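Local coordinates for penicillin-binding protein (Bacillus halodurans, PDB 3TG9) that belongs to the serine beta-lactamase and penicillin-binding protein family and probably acts on beta-lactam or peptidoglycan-like substrates through an active-site serine, at residues 233-236 with 237-240; 241-245 with 246-250; 132-135 with 136-139. All coordinates share one frame; numbering follows the deposited sequence.

Contact 1. Residues 233-236 with 237-240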
loop_
_atom_site.group_PDB
_atom_site.type_symbol
_atom_site.label_atom_id
_atom_site.label_comp_id
_atom_site.label_asym_id
_atom_site.label_seq_id
_atom_site.Cartn_x
_atom_site.Cartn_y
_atom_site.Cartn_z
ATOM N N THR B 233 -5.268 19.839 -3.551
ATOM C CA THR B 233 -6.670 19.948 -3.935
ATOM C C THR B 233 -6.721 20.879 -5.144
ATOM O O THR B 233 -5.794 21.663 -5.356
ATOM C CB THR B 233 -7.502 20.598 -2.822
ATOM O OG1 THR B 233 -6.985 21.906 -2.555
ATOM C CG2 THR B 233 -7.453 19.763 -1.539
ATOM N N ALA B 234 -7.795 20.802 -5.927
ATOM C CA ALA B 234 -7.946 21.646 -7.114
ATOM C C ALA B 234 -7.728 23.116 -6.787
ATOM O O ALA B 234 -7.029 23.833 -7.516
ATOM C CB ALA B 234 -9.322 21.445 -7.745
ATOM N N GLU B 235 -8.332 23.564 -5.691
ATOM C CA GLU B 235 -8.272 24.968 -5.312
ATOM C C GLU B 235 -6.909 25.393 -4.766
ATOM O O GLU B 235 -6.493 26.526 -4.969
ATOM C CB GLU B 235 -9.392 25.327 -4.330
ATOM C CG GLU B 235 -9.461 26.816 -4.052
ATOM C CD GLU B 235 -10.716 27.223 -3.299
ATOM O OE1 GLU B 235 -11.426 26.324 -2.788
ATOM O OE2 GLU B 235 -10.982 28.447 -3.218
ATOM N N ASP B 236 -6.208 24.501 -4.074
ATOM C CA ASP B 236 -4.811 24.773 -3.748
ATOM C C ASP B 236 -3.954 24.904 -5.033
ATOM O O ASP B 236 -2.964 25.630 -5.050
ATOM C CB ASP B 236 -4.231 23.694 -2.825
ATOM C CG ASP B 236 -4.373 24.038 -1.343
ATOM O OD1 ASP B 236 -5.126 24.980 -1.008
ATOM O OD2 ASP B 236 -3.719 23.372 -0.511
ATOM N N MET B 237 -4.312 24.197 -6.100
ATOM C CA MET B 237 -3.565 24.367 -7.350
ATOM C C MET B 237 -3.921 25.718 -7.955
ATOM O O MET B 237 -3.059 26.430 -8.471
ATOM C CB MET B 237 -3.827 23.249 -8.362
ATOM C CG MET B 237 -2.885 23.319 -9.579
ATOM S SD MET B 237 -1.158 23.078 -9.087
ATOM C CE MET B 237 -0.261 23.814 -10.468
ATOM N N MET B 238 -5.194 26.077 -7.870
ATOM C CA MET B 238 -5.617 27.410 -8.275
ATOM C C MET B 238 -4.828 28.463 -7.499
ATOM O O MET B 238 -4.297 29.401 -8.074
ATOM C CB MET B 238 -7.109 27.590 -8.020
ATOM C CG MET B 238 -7.641 28.960 -8.426
ATOM S SD MET B 238 -9.165 29.364 -7.572
ATOM C CE MET B 238 -8.513 30.032 -6.044
ATOM N N LYS B 239 -4.748 28.310 -6.187
ATOM C CA LYS B 239 -4.002 29.263 -5.371
ATOM C C LYS B 239 -2.533 29.311 -5.758
ATOM O O LYS B 239 -1.875 30.332 -5.568
ATOM C CB LYS B 239 -4.108 28.922 -3.881
ATOM C CG LYS B 239 -5.494 29.102 -3.277
ATOM C CD LYS B 239 -5.459 28.857 -1.769
ATOM C CE LYS B 239 -6.856 28.651 -1.198
ATOM N NZ LYS B 239 -7.853 29.586 -1.808
ATOM N N LEU B 240 -2.001 28.200 -6.263
ATOM C CA LEU B 240 -0.588 28.172 -6.618
ATOM C C LEU B 240 -0.300 29.037 -7.851
ATOM O O LEU B 240 0.694 29.765 -7.895
ATOM C CB LEU B 240 -0.074 26.740 -6.823
ATOM C CG LEU B 240 1.383 26.813 -7.297
ATOM C CD1 LEU B 240 2.324 25.926 -6.543
ATOM C CD2 LEU B 240 1.490 26.617 -8.815
#
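The first turns of helix 234-245, which lies against the large antiparallel sheet of the serine beta-lactamase/penicillin-binding protein fold, begin with T233 at the N-cap, and the carbonyls of T233 and A234 take the amides of M237 and M238. The hydroxyl OG1 of T233 accepts from D236 N at 3.1 Å, which occupies an amide that the helix itself cannot serve. Regular i to i+4 bonding then takes over: M237 N donates to T233 O, M238 N to A234 O at 2.9 Å, and K239 N to E235 O at 2.8 Å, while L240 N reaches D236 O only weakly. E235 and K239 are partly exposed. E235 is fully extended with CG anti to its backbone N (chi1 -173°), and M238 runs alongside it at the border with the sheet, its CE 3.9 Å from E235 CG. K239 sends its chain across that of E235, CG lying over E235 O at 3.2 Å, before a bend at the last torsion carries NZ to within 3.6 Å of E235 OE2, a long salt bridge. D236 turns elsewhere: its OD2 accepts from S189 OG and E188 N, which ties the first turn to the loop that follows helix 172-182. A234 and M238 pack on strand 18-24, and together with M237 they also meet strand 308-314, while M237 and L240 lean on F60 of helix 58-70.

Contact 2. Residues 241-245 with 246-250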
loop_
_atom_site.group_PDB
_atom_site.type_symbol
_atom_site.label_atom_id
_atom_site.label_comp_id
_atom_site.label_asym_id
_atom_site.label_seq_id
_atom_site.Cartn_x
_atom_site.Cartn_y
_atom_site.Cartn_z
ATOM N N TRP B 241 -1.167 28.947 -8.853
ATOM C CA TRP B 241 -1.046 29.782 -10.044
ATOM C C TRP B 241 -1.192 31.263 -9.670
ATOM O O TRP B 241 -0.398 32.107 -10.089
ATOM C CB TRP B 241 -2.125 29.407 -11.060
ATOM C CG TRP B 241 -1.861 28.156 -11.849
ATOM C CD1 TRP B 241 -2.597 27.002 -11.829
ATOM C CD2 TRP B 241 -0.799 27.936 -12.791
ATOM N NE1 TRP B 241 -2.053 26.075 -12.695
ATOM C CE2 TRP B 241 -0.952 26.625 -13.300
ATOM C CE3 TRP B 241 0.265 28.718 -13.249
ATOM C CZ2 TRP B 241 -0.084 26.085 -14.251
ATOM C CZ3 TRP B 241 1.124 28.183 -14.193
ATOM C CH2 TRP B 241 0.945 26.875 -14.684
ATOM N N LEU B 242 -2.225 31.567 -8.886
ATOM C CA LEU B 242 -2.476 32.925 -8.422
ATOM C C LEU B 242 -1.249 33.524 -7.746
ATOM O O LEU B 242 -0.767 34.575 -8.151
ATOM C CB LEU B 242 -3.675 32.946 -7.479
ATOM C CG LEU B 242 -4.998 32.618 -8.173
ATOM C CD1 LEU B 242 -6.149 32.612 -7.181
ATOM C CD2 LEU B 242 -5.268 33.601 -9.307
ATOM N N ALA B 243 -0.731 32.846 -6.729
ATOM C CA ALA B 243 0.471 33.310 -6.036
ATOM C C ALA B 243 1.660 33.488 -6.979
ATOM O O ALA B 243 2.442 34.425 -6.823
ATOM C CB ALA B 243 0.831 32.360 -4.901
ATOM N N LEU B 244 1.813 32.583 -7.943
ATOM C CA LEU B 244 2.913 32.689 -8.896
ATOM C C LEU B 244 2.770 33.950 -9.764
ATOM O O LEU B 244 3.697 34.752 -9.863
ATOM C CB LEU B 244 3.003 31.430 -9.770
ATOM C CG LEU B 244 4.096 31.380 -10.850
ATOM C CD1 LEU B 244 5.503 31.453 -10.244
ATOM C CD2 LEU B 244 3.954 30.135 -11.729
ATOM N N MET B 245 1.605 34.116 -10.383
ATOM C CA MET B 245 1.369 35.231 -11.291
ATOM C C MET B 245 1.278 36.583 -10.592
ATOM O O MET B 245 1.372 37.614 -11.240
ATOM C CB MET B 245 0.112 34.992 -12.132
ATOM C CG MET B 245 0.206 33.762 -13.021
ATOM S SD MET B 245 1.781 33.678 -13.901
ATOM C CE MET B 245 1.601 32.118 -14.772
ATOM N N ARG B 246 1.087 36.582 -9.277
ATOM C CA ARG B 246 1.029 37.830 -8.529
ATOM C C ARG B 246 2.360 38.145 -7.877
ATOM O O ARG B 246 2.445 39.050 -7.054
ATOM C CB ARG B 246 -0.054 37.791 -7.463
ATOM C CG ARG B 246 -1.451 37.588 -7.996
ATOM C CD ARG B 246 -2.445 37.803 -6.866
ATOM N NE ARG B 246 -3.824 37.584 -7.283
ATOM C CZ ARG B 246 -4.704 36.880 -6.584
ATOM N NH1 ARG B 246 -4.347 36.337 -5.428
ATOM N NH2 ARG B 246 -5.944 36.731 -7.032
ATOM N N HIS B 247 3.387 37.388 -8.247
ATOM C CA HIS B 247 4.747 37.631 -7.777
ATOM C C HIS B 247 4.867 37.438 -6.269
ATOM O O HIS B 247 5.713 38.054 -5.621
ATOM C CB HIS B 247 5.223 39.034 -8.185
ATOM C CG HIS B 247 5.104 39.316 -9.655
ATOM N ND1 HIS B 247 5.663 38.500 -10.618
ATOM C CD2 HIS B 247 4.508 40.331 -10.324
ATOM C CE1 HIS B 247 5.403 38.995 -11.817
ATOM N NE2 HIS B 247 4.703 40.104 -11.666
ATOM N N GLU B 248 4.025 36.562 -5.725
ATOM C CA GLU B 248 4.008 36.263 -4.291
ATOM C C GLU B 248 4.979 35.151 -3.923
ATOM O O GLU B 248 5.236 34.909 -2.743
ATOM C CB GLU B 248 2.590 35.895 -3.835
ATOM C CG GLU B 248 1.669 37.102 -3.699
ATOM C CD GLU B 248 0.198 36.731 -3.630
ATOM O OE1 GLU B 248 -0.115 35.521 -3.583
ATOM O OE2 GLU B 248 -0.648 37.654 -3.627
ATOM N N LEU B 249 5.513 34.476 -4.935
ATOM C CA LEU B 249 6.444 33.376 -4.726
ATOM C C LEU B 249 7.850 33.794 -5.145
ATOM O O LEU B 249 8.848 33.406 -4.534
ATOM C CB LEU B 249 5.989 32.141 -5.513
ATOM C CG LEU B 249 4.726 31.435 -4.995
ATOM C CD1 LEU B 249 4.341 30.231 -5.857
ATOM C CD2 LEU B 249 4.891 31.020 -3.533
ATOM N N LEU B 250 7.911 34.594 -6.200
ATOM C CA LEU B 250 9.162 35.129 -6.711
ATOM C C LEU B 250 8.898 36.569 -7.112
ATOM O O LEU B 250 7.751 36.952 -7.344
ATOM C CB LEU B 250 9.601 34.345 -7.944
ATOM C CG LEU B 250 9.884 32.854 -7.797
ATOM C CD1 LEU B 250 9.504 32.127 -9.085
ATOM C CD2 LEU B 250 11.344 32.608 -7.422
HETATM O O HOH W 1 5.730 34.478 -8.197
#
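R246 keeps CG anti to its carbonyl carbon (chi1 -61°) and extends from there to NE, a course that lays its chain beside L242, while the positive phi of H247 (64°) folds the backbone back over the helix end. The result is a Schellman motif that closes helix 234-245, with H247 as its C-prime residue: E248 N donates to A243 O at 2.9 Å and H247 N to L244 O at 3.1 Å, the latter from above the carbonyl plane. One residue earlier, R246 N still bonds L242 O. The guanidinium of R246 has L242 CB over one face, offset toward its rim, with NH2 3.9 Å from L242 CD2. Beyond the reversal, L249 turns inward and sets CG 4.0 Å from A243 CB, its CD1 lying by L244. E248 OE1 comes to the same alanine from another direction, 3.4 Å from A243 CA. L249 and L250 continue onto helix 58-70, and L244 and L250 share T255 of helix 252-258. L244 O serves a second donor: a water gives it a hydrogen bond at 2.6 Å and accepts one from L250 N at 3.0 Å.

Contact 3. Residues 132-135 with 136-139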
loop_
_atom_site.group_PDB
_atom_site.type_symbol
_atom_site.label_atom_id
_atom_site.label_comp_id
_atom_site.label_asym_id
_atom_site.label_seq_id
_atom_site.Cartn_x
_atom_site.Cartn_y
_atom_site.Cartn_z
ATOM N N ASP B 132 17.738 8.374 -2.565
ATOM C CA ASP B 132 17.457 6.962 -2.816
ATOM C C ASP B 132 17.313 6.686 -4.314
ATOM O O ASP B 132 17.417 5.544 -4.757
ATOM C CB ASP B 132 16.209 6.502 -2.052
ATOM C CG ASP B 132 16.394 6.561 -0.547
ATOM O OD1 ASP B 132 17.511 6.266 -0.072
ATOM O OD2 ASP B 132 15.430 6.904 0.167
ATOM N N PHE B 133 17.082 7.733 -5.094
ATOM C CA PHE B 133 16.963 7.579 -6.539
ATOM C C PHE B 133 18.324 7.536 -7.231
ATOM O O PHE B 133 18.440 7.012 -8.335
ATOM C CB PHE B 133 16.107 8.701 -7.137
ATOM C CG PHE B 133 14.650 8.643 -6.736
ATOM C CD1 PHE B 133 13.686 8.220 -7.641
ATOM C CD2 PHE B 133 14.248 9.020 -5.462
ATOM C CE1 PHE B 133 12.349 8.171 -7.287
ATOM C CE2 PHE B 133 12.912 8.967 -5.098
ATOM C CZ PHE B 133 11.962 8.539 -6.011
ATOM N N LEU B 134 19.349 8.090 -6.588
ATOM C CA LEU B 134 20.666 8.238 -7.221
ATOM C C LEU B 134 21.224 6.955 -7.848
ATOM O O LEU B 134 21.648 6.968 -9.010
ATOM C CB LEU B 134 21.682 8.816 -6.232
ATOM C CG LEU B 134 21.680 10.335 -6.115
ATOM C CD1 LEU B 134 22.436 10.759 -4.863
ATOM C CD2 LEU B 134 22.250 10.995 -7.388
ATOM N N PRO B 135 21.230 5.847 -7.085
ATOM C CA PRO B 135 21.787 4.602 -7.622
ATOM C C PRO B 135 21.090 4.167 -8.905
ATOM O O PRO B 135 21.697 3.459 -9.708
ATOM C CB PRO B 135 21.503 3.583 -6.516
ATOM C CG PRO B 135 21.385 4.387 -5.278
ATOM C CD PRO B 135 20.744 5.678 -5.704
ATOM N N LEU B 136 19.843 4.591 -9.094
ATOM C CA LEU B 136 19.037 4.162 -10.242
ATOM C C LEU B 136 19.491 4.749 -11.577
ATOM O O LEU B 136 19.000 4.341 -12.634
ATOM C CB LEU B 136 17.556 4.506 -10.024
ATOM C CG LEU B 136 16.869 3.926 -8.784
ATOM C CD1 LEU B 136 15.404 4.336 -8.744
ATOM C CD2 LEU B 136 17.011 2.405 -8.749
ATOM N N PHE B 137 20.416 5.704 -11.543
ATOM C CA PHE B 137 20.837 6.356 -12.784
ATOM C C PHE B 137 22.236 6.973 -12.752
ATOM O O PHE B 137 22.836 7.201 -13.807
ATOM C CB PHE B 137 19.810 7.417 -13.189
ATOM C CG PHE B 137 19.753 8.603 -12.261
ATOM C CD1 PHE B 137 20.482 9.756 -12.536
ATOM C CD2 PHE B 137 18.950 8.580 -11.126
ATOM C CE1 PHE B 137 20.422 10.860 -11.684
ATOM C CE2 PHE B 137 18.883 9.682 -10.271
ATOM C CZ PHE B 137 19.618 10.819 -10.549
ATOM N N GLN B 138 22.749 7.240 -11.551
ATOM C CA GLN B 138 23.965 8.038 -11.394
ATOM C C GLN B 138 25.185 7.432 -12.078
ATOM O O GLN B 138 26.114 8.149 -12.421
ATOM C CB GLN B 138 24.268 8.295 -9.915
ATOM C CG GLN B 138 24.978 7.147 -9.217
ATOM C CD GLN B 138 25.135 7.381 -7.728
ATOM O OE1 GLN B 138 24.735 6.547 -6.916
ATOM N NE2 GLN B 138 25.713 8.518 -7.363
ATOM N N HIS B 139 25.180 6.117 -12.275
ATOM C CA HIS B 139 26.327 5.424 -12.869
ATOM C C HIS B 139 26.167 5.194 -14.364
ATOM O O HIS B 139 27.059 4.637 -15.015
ATOM C CB HIS B 139 26.563 4.080 -12.183
ATOM C CG HIS B 139 26.917 4.192 -10.733
ATOM N ND1 HIS B 139 27.988 4.937 -10.286
ATOM C CD2 HIS B 139 26.352 3.642 -9.633
ATOM C CE1 HIS B 139 28.060 4.850 -8.968
ATOM N NE2 HIS B 139 27.079 4.071 -8.547
HETATM O O HOH W 2 23.231 4.177 -12.101
#
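F133 and L134 offer their carbonyls to the amides of 136-138 in a coil where 132-135 keep helical phi/psi without regular helix bonds and F137 (phi -156°) breaks from it. L136 N donates to F133 O at 2.9 Å. L134 O takes two donors: Q138 N, at 2.8 Å, lies nearly in line with the C=O, whereas F137 N sits above the carbonyl plane. F137 has its CG between the backbone N and the carbonyl carbon (chi1 68°), which folds the ring back under the turn. L134 O then stands over one face, offset toward the rim, CD2 of F137 comes to 3.2 Å from F133 O, and CZ meets L134 CD2 at 4.1 Å as the two side chains cross. The first torsion of Q138 likewise turns it back, and the rest of the chain runs extended past L134 O, its OE1 set 3.6 Å from both P135 N and P135 CA. A water bridges the last turn, donating to P135 O and accepting from H139 N at 2.8 Å. L136 rests its CD1 against the F133 ring, obliquely. In the fold, F133 meets Y106 edge to face, and F133, L134 and F137 together pack on helix 155-168, against I158, L162, A155 and L159.

Contacts 1 and 2 are successive parts of one helix, 234-245, its start and its end. Their centres lie 12 Å apart, and they meet where L240 O approaches L249 CD1 at 4.2 Å. Both also lean on helix 58-70, at whose start K58 follows S55 in what is probably the SxxK motif of the active site, with Y152 probably near the lysine. Contact 3 stands apart, on the opposite side of the chain's centre, with its centre about 32 Å from that of contact 1 and 33 Å from that of contact 2; it packs on helix 155-168, which follows Y152 closely in the chain.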